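Local structure of Myo-inositol phosphohydrolase (Mitsuokella multacida, 4WU3) at residues A[96-99]-A[100-103]; A[142-145]-A[146-149]; A[192-195]-A[196-199]; A[604-607]-A[608-611]. The protein probably removes phosphate groups from inositol polyphosphates such as phytate, as a PTP-like phytase, and is captured here with bound inositol tetrakisphosphate. The protein carries 2 engineered substitutions. One frame throughout, in Å; residues are numbered along the deposited sequence.

Contact 1: residues A[96-99]-A[100-103]; sequences CFSE and KELE
Phe-97 meets the first turn of helix 99-108 at two places. Its CB packs on CB of Glu-101 at 3.7 Å, and its ring atom CD1 lies 3.8 Å from CB of Leu-102. The ring itself takes CD1 of Leu-102 over one face, 4.0 Å above the plane and displaced toward the rim. With chi1 at 42°, CG of Phe-97 is held between its own backbone N and carbonyl carbon, which turns the ring toward the leucine; beyond the two segments the ring also meets that of His-241.

Ser-98 is the N-cap. Its backbone N donates to OE1 of Glu-101 at 2.8 Å in a nearly straight bond (169° at the hydrogen), reaching the carboxylate oxygen on its anti side and somewhat out of plane. In return OG of Ser-98 accepts from N of Glu-101 at 3.2 Å. These reciprocal side-chain-to-backbone bonds define a capping box: OG takes up the first-turn amide of Glu-101, which has no carbonyl one turn earlier in the helix, while Glu-101 takes up the amide of the cap residue itself. Both ends of the box have further partners: OG bonds to Asp-56, and OE2 of Glu-101 forms a salt bridge with Arg-54. The carbonyl of Ser-98 then opens the helical ladder, accepting from N of Leu-102 at 2.9 Å.

Glu-99 continues that ladder through its O, which receives N of Glu-103 at 3.0 Å. The two carboxylates come near each other, OE2 of Glu-99 lying 4.4 Å from OE2 of Glu-103, a like-charge approach probably eased by Arg-193, which pairs with Glu-99, and by His-202, hydrogen-bonded to Glu-103.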
loop_
_atom_site.group_PDB
_atom_site.type_symbol
_atom_site.label_atom_id
_atom_site.label_comp_id
_atom_site.label_asym_id
_atom_site.label_seq_id
_atom_site.Cartn_x
_atom_site.Cartn_y
_atom_site.Cartn_z
ATOM N N CYS A 96 -23.826 -5.464 -2.000
ATOM C CA CYS A 96 -24.478 -6.507 -1.272
ATOM C C CYS A 96 -25.976 -6.243 -1.339
ATOM O O CYS A 96 -26.402 -5.141 -1.670
ATOM C CB CYS A 96 -23.958 -6.582 0.165
ATOM S SG CYS A 96 -24.189 -5.106 1.160
ATOM N N PHE A 97 -26.760 -7.274 -1.043
ATOM C CA PHE A 97 -28.205 -7.253 -1.225
ATOM C C PHE A 97 -28.946 -7.857 -0.029
ATOM O O PHE A 97 -28.471 -8.815 0.610
ATOM C CB PHE A 97 -28.601 -8.011 -2.512
ATOM C CG PHE A 97 -27.847 -9.310 -2.730
ATOM C CD1 PHE A 97 -28.131 -10.435 -1.971
ATOM C CD2 PHE A 97 -26.860 -9.402 -3.707
ATOM C CE1 PHE A 97 -27.436 -11.617 -2.167
ATOM C CE2 PHE A 97 -26.169 -10.588 -3.917
ATOM C CZ PHE A 97 -26.454 -11.696 -3.143
ATOM N N SER A 98 -30.110 -7.281 0.273
ATOM C CA SER A 98 -31.067 -7.901 1.179
ATOM C C SER A 98 -31.726 -9.073 0.465
ATOM O O SER A 98 -31.495 -9.311 -0.727
ATOM C CB SER A 98 -32.142 -6.894 1.606
ATOM O OG SER A 98 -33.111 -6.725 0.584
ATOM N N GLU A 99 -32.557 -9.813 1.180
ATOM C CA GLU A 99 -33.229 -10.957 0.572
ATOM C C GLU A 99 -34.180 -10.533 -0.558
ATOM O O GLU A 99 -34.193 -11.138 -1.619
ATOM C CB GLU A 99 -33.997 -11.728 1.637
ATOM C CG GLU A 99 -34.515 -13.064 1.163
ATOM C CD GLU A 99 -35.157 -13.855 2.287
ATOM O OE1 GLU A 99 -35.734 -13.223 3.195
ATOM O OE2 GLU A 99 -35.097 -15.097 2.262
ATOM N N LYS A 100 -34.985 -9.499 -0.329
ATOM C CA LYS A 100 -35.865 -8.990 -1.384
ATOM C C LYS A 100 -35.078 -8.444 -2.579
ATOM O O LYS A 100 -35.543 -8.503 -3.721
ATOM C CB LYS A 100 -36.805 -7.914 -0.842
ATOM C CG LYS A 100 -37.854 -8.439 0.129
ATOM C CD LYS A 100 -38.846 -7.355 0.525
ATOM C CE LYS A 100 -39.697 -7.788 1.709
ATOM N NZ LYS A 100 -40.508 -8.976 1.362
ATOM N N GLU A 101 -33.885 -7.908 -2.335
ATOM C CA GLU A 101 -33.066 -7.430 -3.455
ATOM C C GLU A 101 -32.516 -8.611 -4.253
ATOM O O GLU A 101 -32.420 -8.551 -5.477
ATOM C CB GLU A 101 -31.946 -6.505 -2.970
ATOM C CG GLU A 101 -32.468 -5.177 -2.430
ATOM C CD GLU A 101 -31.412 -4.344 -1.731
ATOM O OE1 GLU A 101 -30.492 -4.915 -1.092
ATOM O OE2 GLU A 101 -31.528 -3.099 -1.811
ATOM N N LEU A 102 -32.178 -9.699 -3.569
ATOM C CA LEU A 102 -31.773 -10.907 -4.283
ATOM C C LEU A 102 -32.937 -11.394 -5.148
ATOM O O LEU A 102 -32.751 -11.749 -6.318
ATOM C CB LEU A 102 -31.320 -12.011 -3.328
ATOM C CG LEU A 102 -31.011 -13.366 -3.983
ATOM C CD1 LEU A 102 -29.857 -13.266 -4.968
ATOM C CD2 LEU A 102 -30.717 -14.445 -2.957
ATOM N N GLU A 103 -34.139 -11.391 -4.576
ATOM C CA GLU A 103 -35.327 -11.848 -5.305
ATOM C C GLU A 103 -35.525 -11.011 -6.572
ATOM O O GLU A 103 -35.818 -11.552 -7.644
ATOM C CB GLU A 103 -36.558 -11.830 -4.398
ATOM C CG GLU A 103 -36.573 -12.991 -3.410
ATOM C CD GLU A 103 -37.451 -12.745 -2.191
ATOM O OE1 GLU A 103 -38.270 -11.800 -2.197
ATOM O OE2 GLU A 103 -37.313 -13.507 -1.214
#

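Contact 2: residues A[142-145]-A[146-149]; sequences WGND and GRTE
Asn-144 and Arg-147 meet through a side-chain bond and a backbone bond. NH1 of Arg-147 donates to OD1 of Asn-144 at 2.7 Å; the nitrogen lies in the carbonyl plane of the amide, and the oxygen sits at the guanidinium edge. The bond is bent, 143° at the hydrogen, and the two flat groups are turned 62° against each other. In the backbone, N of Arg-147 donates to O of Asn-144 at 3.0 Å, closing a type II turn over residues 144-147.

Gly-146 occupies the third position of that turn with phi at 87°, where a CB would be jammed against O of Asp-145. The turn overlaps a type I turn from Trp-142 to Asp-145, sharing Asn-144 and Asp-145; N of Asp-145 closes it on O of Trp-142 at 2.9 Å. Arg-147 runs extended from CG to NE, and its CD passes 3.6 Å from OD1 of Asn-144.

The second shell holds both groups: ND2 of Asn-144 bonds to Ser-125 OG and Gly-123 O, while NE of Arg-147 forms a salt bridge with Asp-594. A leucine in place of Arg-147 would probably leave OD1 of Asn-144 without this donor and take the salt bridge from Asp-594.

Asp-145 faces a dimer contact, its OD2 hydrogen-bonded to Asn-291 of the second subunit. The double turn links strand 132-137 to helix 149-161, with Asn-144 and Arg-147 both packed on Ile-152 and Leu-155 of that helix.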
loop_
_atom_site.group_PDB
_atom_site.type_symbol
_atom_site.label_atom_id
_atom_site.label_comp_id
_atom_site.label_asym_id
_atom_site.label_seq_id
_atom_site.Cartn_x
_atom_site.Cartn_y
_atom_site.Cartn_z
ATOM N N TRP A 142 -12.331 -3.416 7.871
ATOM C CA TRP A 142 -11.314 -4.450 8.007
ATOM C C TRP A 142 -11.551 -5.336 9.231
ATOM O O TRP A 142 -10.612 -5.713 9.951
ATOM C CB TRP A 142 -9.920 -3.818 8.047
ATOM C CG TRP A 142 -9.425 -3.340 6.683
ATOM C CD1 TRP A 142 -9.826 -3.791 5.462
ATOM C CD2 TRP A 142 -8.424 -2.350 6.434
ATOM N NE1 TRP A 142 -9.141 -3.144 4.466
ATOM C CE2 TRP A 142 -8.273 -2.253 5.035
ATOM C CE3 TRP A 142 -7.653 -1.518 7.260
ATOM C CZ2 TRP A 142 -7.387 -1.357 4.444
ATOM C CZ3 TRP A 142 -6.764 -0.642 6.674
ATOM C CH2 TRP A 142 -6.630 -0.567 5.284
ATOM N N GLY A 143 -12.814 -5.702 9.436
ATOM C CA GLY A 143 -13.205 -6.494 10.602
ATOM C C GLY A 143 -12.438 -7.798 10.723
ATOM O O GLY A 143 -12.244 -8.305 11.825
ATOM N N ASN A 144 -12.020 -8.351 9.586
ATOM C CA ASN A 144 -11.281 -9.608 9.558
ATOM C C ASN A 144 -9.868 -9.405 9.019
ATOM O O ASN A 144 -9.282 -10.287 8.377
ATOM C CB ASN A 144 -12.045 -10.659 8.752
ATOM C CG ASN A 144 -13.196 -11.261 9.540
ATOM O OD1 ASN A 144 -13.115 -11.376 10.759
ATOM N ND2 ASN A 144 -14.268 -11.653 8.849
ATOM N N ASP A 145 -9.328 -8.228 9.314
ATOM C CA ASP A 145 -8.000 -7.840 8.867
ATOM C C ASP A 145 -6.959 -8.938 9.087
ATOM O O ASP A 145 -6.710 -9.356 10.213
ATOM C CB ASP A 145 -7.582 -6.586 9.622
ATOM C CG ASP A 145 -6.329 -5.971 9.077
ATOM O OD1 ASP A 145 -5.901 -6.337 7.958
ATOM O OD2 ASP A 145 -5.760 -5.109 9.778
ATOM N N GLY A 146 -6.349 -9.396 8.005
ATOM C CA GLY A 146 -5.229 -10.333 8.082
ATOM C C GLY A 146 -5.608 -11.803 8.139
ATOM O O GLY A 146 -4.759 -12.668 7.974
ATOM N N ARG A 147 -6.886 -12.091 8.340
ATOM C CA ARG A 147 -7.329 -13.457 8.501
ATOM C C ARG A 147 -7.439 -14.236 7.195
ATOM O O ARG A 147 -7.805 -13.699 6.151
ATOM C CB ARG A 147 -8.670 -13.470 9.209
ATOM C CG ARG A 147 -8.563 -13.127 10.671
ATOM C CD ARG A 147 -9.920 -12.880 11.303
ATOM N NE ARG A 147 -9.751 -12.676 12.731
ATOM C CZ ARG A 147 -10.541 -11.921 13.483
ATOM N NH1 ARG A 147 -11.573 -11.279 12.953
ATOM N NH2 ARG A 147 -10.289 -11.801 14.770
ATOM N N THR A 148 -7.124 -15.523 7.283
ATOM C CA THR A 148 -7.320 -16.449 6.195
ATOM C C THR A 148 -8.770 -16.982 6.155
ATOM O O THR A 148 -9.501 -16.950 7.146
ATOM C CB THR A 148 -6.395 -17.659 6.363
ATOM O OG1 THR A 148 -6.841 -18.430 7.485
ATOM C CG2 THR A 148 -4.947 -17.231 6.587
ATOM N N GLU A 149 -9.153 -17.506 5.000
ATOM C CA GLU A 149 -10.463 -18.091 4.797
ATOM C C GLU A 149 -10.839 -19.110 5.882
ATOM O O GLU A 149 -11.982 -19.145 6.318
ATOM C CB GLU A 149 -10.495 -18.756 3.423
ATOM C CG GLU A 149 -11.838 -19.325 3.017
ATOM C CD GLU A 149 -11.743 -20.188 1.773
ATOM O OE1 GLU A 149 -11.096 -19.759 0.792
ATOM O OE2 GLU A 149 -12.319 -21.296 1.776
#

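Contact 3: residues A[192-195]-A[196-199]; sequences VRTE and EEMV
OG1 of Thr-194 is gripped by two groups: N of Glu-197 donates to it at 3.1 Å, and a water lies 2.9 Å from OG1. The same water donates to OE1 of Glu-196 at 3.2 Å, bridging the two side chains. A chi1 of 60° sets OG1 between the threonine's own N and carbonyl carbon, in line for the amide one turn ahead.

The exchange is completed in the other direction, N of Thr-194 donating to OE1 of Glu-197 at 3.1 Å. That oxygen is approached on its anti side, with the donor 31° out of the carboxylate plane. Both bonds together make a capping box with Thr-194 as N-cap. Replacing Glu-197 by an alanine would probably leave the amide of Thr-194 without its carboxylate acceptor and reduce the box to a single capping bond.

Arg-193, just before the cap, brings its guanidinium face against Met-198, whose CG stands 3.5 Å above the plane over its centre. The bend at chi3 (-66°) turns the guanidinium so that one face lies over that carbon, while NH1 bonds to Gln-201 and NH2 to the carbonyl of Asn-130. Helical bonding follows the cap, with N of Val-199 reaching O of Glu-195 at 2.8 Å.

The cap thus joins strand 192-193, an outer strand paired with 126-129, to helix 195-201. Met-198 and Val-199 pack on Leu-102 of helix 99-108, while Thr-194 touches Lys-157 and Leu-160 of helix 149-161.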
loop_
_atom_site.group_PDB
_atom_site.type_symbol
_atom_site.label_atom_id
_atom_site.label_comp_id
_atom_site.label_asym_id
_atom_site.label_seq_id
_atom_site.Cartn_x
_atom_site.Cartn_y
_atom_site.Cartn_z
ATOM N N VAL A 192 -31.666 -16.523 11.431
ATOM C CA VAL A 192 -30.296 -16.048 11.253
ATOM C C VAL A 192 -29.611 -16.964 10.238
ATOM O O VAL A 192 -29.616 -18.181 10.397
ATOM C CB VAL A 192 -29.524 -16.053 12.583
ATOM C CG1 VAL A 192 -28.164 -15.384 12.418
ATOM C CG2 VAL A 192 -30.330 -15.358 13.682
ATOM N N ARG A 193 -29.051 -16.385 9.183
ATOM C CA ARG A 193 -28.479 -17.172 8.099
ATOM C C ARG A 193 -27.176 -16.561 7.602
ATOM O O ARG A 193 -27.006 -15.345 7.620
ATOM C CB ARG A 193 -29.466 -17.278 6.926
ATOM C CG ARG A 193 -30.709 -18.111 7.227
ATOM C CD ARG A 193 -31.733 -18.087 6.105
ATOM N NE ARG A 193 -32.327 -16.771 5.910
ATOM C CZ ARG A 193 -33.207 -16.485 4.954
ATOM N NH1 ARG A 193 -33.596 -17.429 4.111
ATOM N NH2 ARG A 193 -33.701 -15.257 4.842
ATOM N N THR A 194 -26.251 -17.422 7.182
ATOM C CA THR A 194 -25.130 -17.006 6.347
ATOM C C THR A 194 -25.684 -16.683 4.975
ATOM O O THR A 194 -26.809 -17.067 4.658
ATOM C CB THR A 194 -24.109 -18.133 6.152
ATOM O OG1 THR A 194 -24.746 -19.254 5.519
ATOM C CG2 THR A 194 -23.517 -18.557 7.478
ATOM N N GLU A 195 -24.903 -16.005 4.144
ATOM C CA GLU A 195 -25.368 -15.675 2.797
ATOM C C GLU A 195 -25.609 -16.947 2.004
ATOM O O GLU A 195 -26.546 -17.037 1.203
ATOM C CB GLU A 195 -24.359 -14.784 2.062
ATOM C CG GLU A 195 -24.845 -14.307 0.700
ATOM C CD GLU A 195 -23.986 -13.197 0.123
ATOM O OE1 GLU A 195 -23.656 -12.235 0.855
ATOM O OE2 GLU A 195 -23.645 -13.281 -1.067
ATOM N N GLU A 196 -24.758 -17.933 2.236
ATOM C CA GLU A 196 -24.852 -19.199 1.522
ATOM C C GLU A 196 -26.200 -19.848 1.783
ATOM O O GLU A 196 -26.871 -20.305 0.858
ATOM C CB GLU A 196 -23.734 -20.144 1.967
ATOM C CG GLU A 196 -23.852 -21.536 1.387
ATOM C CD GLU A 196 -22.807 -22.478 1.935
ATOM O OE1 GLU A 196 -22.466 -22.381 3.135
ATOM O OE2 GLU A 196 -22.319 -23.313 1.158
ATOM N N GLU A 197 -26.586 -19.895 3.054
ATOM C CA GLU A 197 -27.860 -20.497 3.421
ATOM C C GLU A 197 -29.003 -19.767 2.739
ATOM O O GLU A 197 -29.890 -20.397 2.183
ATOM C CB GLU A 197 -28.048 -20.505 4.940
ATOM C CG GLU A 197 -27.187 -21.545 5.644
ATOM C CD GLU A 197 -27.189 -21.404 7.156
ATOM O OE1 GLU A 197 -27.369 -20.271 7.675
ATOM O OE2 GLU A 197 -26.980 -22.435 7.830
ATOM N N MET A 198 -28.964 -18.438 2.757
ATOM C CA MET A 198 -30.057 -17.650 2.200
ATOM C C MET A 198 -30.121 -17.863 0.698
ATOM O O MET A 198 -31.194 -18.044 0.132
ATOM C CB MET A 198 -29.867 -16.173 2.540
ATOM C CG MET A 198 -31.099 -15.307 2.332
ATOM S SD MET A 198 -31.119 -14.638 0.675
ATOM C CE MET A 198 -29.769 -13.461 0.751
ATOM N N VAL A 199 -28.967 -17.886 0.047
ATOM C CA VAL A 199 -28.923 -18.022 -1.405
ATOM C C VAL A 199 -29.376 -19.412 -1.844
ATOM O O VAL A 199 -30.113 -19.564 -2.820
ATOM C CB VAL A 199 -27.507 -17.716 -1.959
ATOM C CG1 VAL A 199 -27.381 -18.163 -3.403
ATOM C CG2 VAL A 199 -27.221 -16.227 -1.861
HETATM O O HOH W 1 -23.413 -21.741 6.104
#

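Contact 4: residues A[604-607]-A[608-611]; sequences EKFY and QYVQ
The rings of Phe-606 and Tyr-609 meet obliquely, centroids 5.6 Å apart and planes at 43°. Tyr-609 meets the phenylalanine at one rim atom, its CD2 lying 3.8 Å from CE1 of Phe-606. Val-610 meets another, its CG2 coming within 3.5 Å of CE2 of Phe-606, and both partners lie on one side of the ring plane. CG of Phe-606 lies opposite its backbone N (chi1 -176°), sending the ring along the helix surface toward these two residues.

Gln-611 crosses the ring of Tyr-607 obliquely, and the ring and amide planes are nearly parallel, 19° apart. CG of Gln-611 lies 3.6 Å from CE2 of Tyr-607, and a bend at chi2 brings NE2 of Gln-611 to 3.3 Å from CZ of Tyr-607. This is packing: the angle is too poor for a hydrogen bond between OH and NE2. NE2 bonds instead to the carbonyl of Pro-560, and OH makes a weak hydrogen bond to that of Val-562.

Beneath the side chains, the i to i+4 ladder is regular. N of Tyr-609 reaches O of Lys-605 at 2.9 Å, and N of Gln-611 reaches O of Tyr-607 at 3.0 Å.

Trp-622 meets both Phe-606 and Tyr-609 edge-to-face, and Met-553, Met-556 and Met-557 of helix 545-558 pack against Phe-606. Such apolar residues at i, i+3 and i+4 are characteristic of the buried stripe of an amphipathic alpha-helix, here helix 593-613 packing against helices 517-529, 545-558 and 622-626.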
loop_
_atom_site.group_PDB
_atom_site.type_symbol
_atom_site.label_atom_id
_atom_site.label_comp_id
_atom_site.label_asym_id
_atom_site.label_seq_id
_atom_site.Cartn_x
_atom_site.Cartn_y
_atom_site.Cartn_z
ATOM N N GLU A 604 -14.929 -27.245 23.282
ATOM C CA GLU A 604 -16.301 -27.312 23.780
ATOM C C GLU A 604 -17.197 -28.095 22.845
ATOM O O GLU A 604 -18.026 -28.894 23.295
ATOM C CB GLU A 604 -16.903 -25.922 23.918
ATOM C CG GLU A 604 -16.418 -25.157 25.121
ATOM C CD GLU A 604 -17.155 -23.848 25.312
ATOM O OE1 GLU A 604 -17.772 -23.355 24.343
ATOM O OE2 GLU A 604 -17.115 -23.310 26.437
ATOM N N LYS A 605 -17.073 -27.837 21.547
ATOM C CA LYS A 605 -17.857 -28.585 20.583
ATOM C C LYS A 605 -17.566 -30.067 20.760
ATOM O O LYS A 605 -18.484 -30.888 20.864
ATOM C CB LYS A 605 -17.582 -28.123 19.155
ATOM C CG LYS A 605 -18.295 -26.821 18.821
ATOM C CD LYS A 605 -18.407 -26.577 17.325
ATOM C CE LYS A 605 -19.354 -25.418 17.044
ATOM N NZ LYS A 605 -19.472 -25.101 15.593
ATOM N N PHE A 606 -16.290 -30.413 20.839
ATOM C CA PHE A 606 -15.932 -31.814 20.933
ATOM C C PHE A 606 -16.511 -32.444 22.198
ATOM O O PHE A 606 -16.890 -33.601 22.189
ATOM C CB PHE A 606 -14.423 -32.011 20.882
ATOM C CG PHE A 606 -14.024 -33.443 20.877
ATOM C CD1 PHE A 606 -13.970 -34.142 19.691
ATOM C CD2 PHE A 606 -13.741 -34.104 22.062
ATOM C CE1 PHE A 606 -13.616 -35.466 19.681
ATOM C CE2 PHE A 606 -13.386 -35.435 22.058
ATOM C CZ PHE A 606 -13.325 -36.115 20.864
ATOM N N TYR A 607 -16.581 -31.680 23.281
ATOM C CA TYR A 607 -17.230 -32.158 24.496
ATOM C C TYR A 607 -18.683 -32.525 24.209
ATOM O O TYR A 607 -19.159 -33.594 24.621
ATOM C CB TYR A 607 -17.167 -31.102 25.591
ATOM C CG TYR A 607 -17.811 -31.543 26.877
ATOM C CD1 TYR A 607 -17.104 -32.296 27.807
ATOM C CD2 TYR A 607 -19.134 -31.233 27.152
ATOM C CE1 TYR A 607 -17.692 -32.719 28.984
ATOM C CE2 TYR A 607 -19.733 -31.647 28.328
ATOM C CZ TYR A 607 -19.007 -32.390 29.241
ATOM O OH TYR A 607 -19.606 -32.807 30.407
ATOM N N GLN A 608 -19.382 -31.656 23.479
ATOM C CA GLN A 608 -20.769 -31.929 23.104
ATOM C C GLN A 608 -20.867 -33.195 22.252
ATOM O O GLN A 608 -21.782 -34.011 22.422
ATOM C CB GLN A 608 -21.391 -30.759 22.330
ATOM C CG GLN A 608 -22.821 -31.058 21.890
ATOM C CD GLN A 608 -23.497 -29.922 21.146
ATOM O OE1 GLN A 608 -22.922 -28.855 20.957
ATOM N NE2 GLN A 608 -24.733 -30.162 20.711
ATOM N N TYR A 609 -19.938 -33.335 21.317
ATOM C CA TYR A 609 -19.924 -34.489 20.438
ATOM C C TYR A 609 -19.856 -35.774 21.264
ATOM O O TYR A 609 -20.537 -36.752 20.972
ATOM C CB TYR A 609 -18.742 -34.403 19.470
ATOM C CG TYR A 609 -18.392 -35.719 18.816
ATOM C CD1 TYR A 609 -19.169 -36.234 17.789
ATOM C CD2 TYR A 609 -17.273 -36.447 19.217
ATOM C CE1 TYR A 609 -18.855 -37.440 17.188
ATOM C CE2 TYR A 609 -16.955 -37.651 18.613
ATOM C CZ TYR A 609 -17.758 -38.141 17.602
ATOM O OH TYR A 609 -17.468 -39.330 16.983
ATOM N N VAL A 610 -19.019 -35.761 22.292
ATOM C CA VAL A 610 -18.857 -36.916 23.150
ATOM C C VAL A 610 -20.151 -37.179 23.915
ATOM O O VAL A 610 -20.644 -38.301 23.958
ATOM C CB VAL A 610 -17.700 -36.717 24.148
ATOM C CG1 VAL A 610 -17.754 -37.774 25.229
ATOM C CG2 VAL A 610 -16.362 -36.771 23.427
ATOM N N GLN A 611 -20.695 -36.141 24.526
ATOM C CA GLN A 611 -21.935 -36.294 25.277
ATOM C C GLN A 611 -22.978 -37.053 24.463
ATOM O O GLN A 611 -23.685 -37.899 25.003
ATOM C CB GLN A 611 -22.486 -34.928 25.675
ATOM C CG GLN A 611 -21.672 -34.228 26.749
ATOM C CD GLN A 611 -21.590 -35.028 28.040
ATOM O OE1 GLN A 611 -22.605 -35.407 28.610
ATOM N NE2 GLN A 611 -20.381 -35.295 28.496
#

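Contacts 1 and 3 use the same chemistry, a capping box at a helix N-terminus, and lie next to each other with centres about 11 Å apart. A salt bridge from Glu-99 to Arg-193 joins them; contact 1 is the more buried. Contact 2 is a surface site, a double turn with an amide-guanidinium bond, whose flank faces the second subunit. It shares helix 149-161 as a neighbour with contact 3. Contact 4, about 36 Å from contact 1 between centres, is partly buried mid-helix packing, where ring and aliphatic contacts replace polar caps.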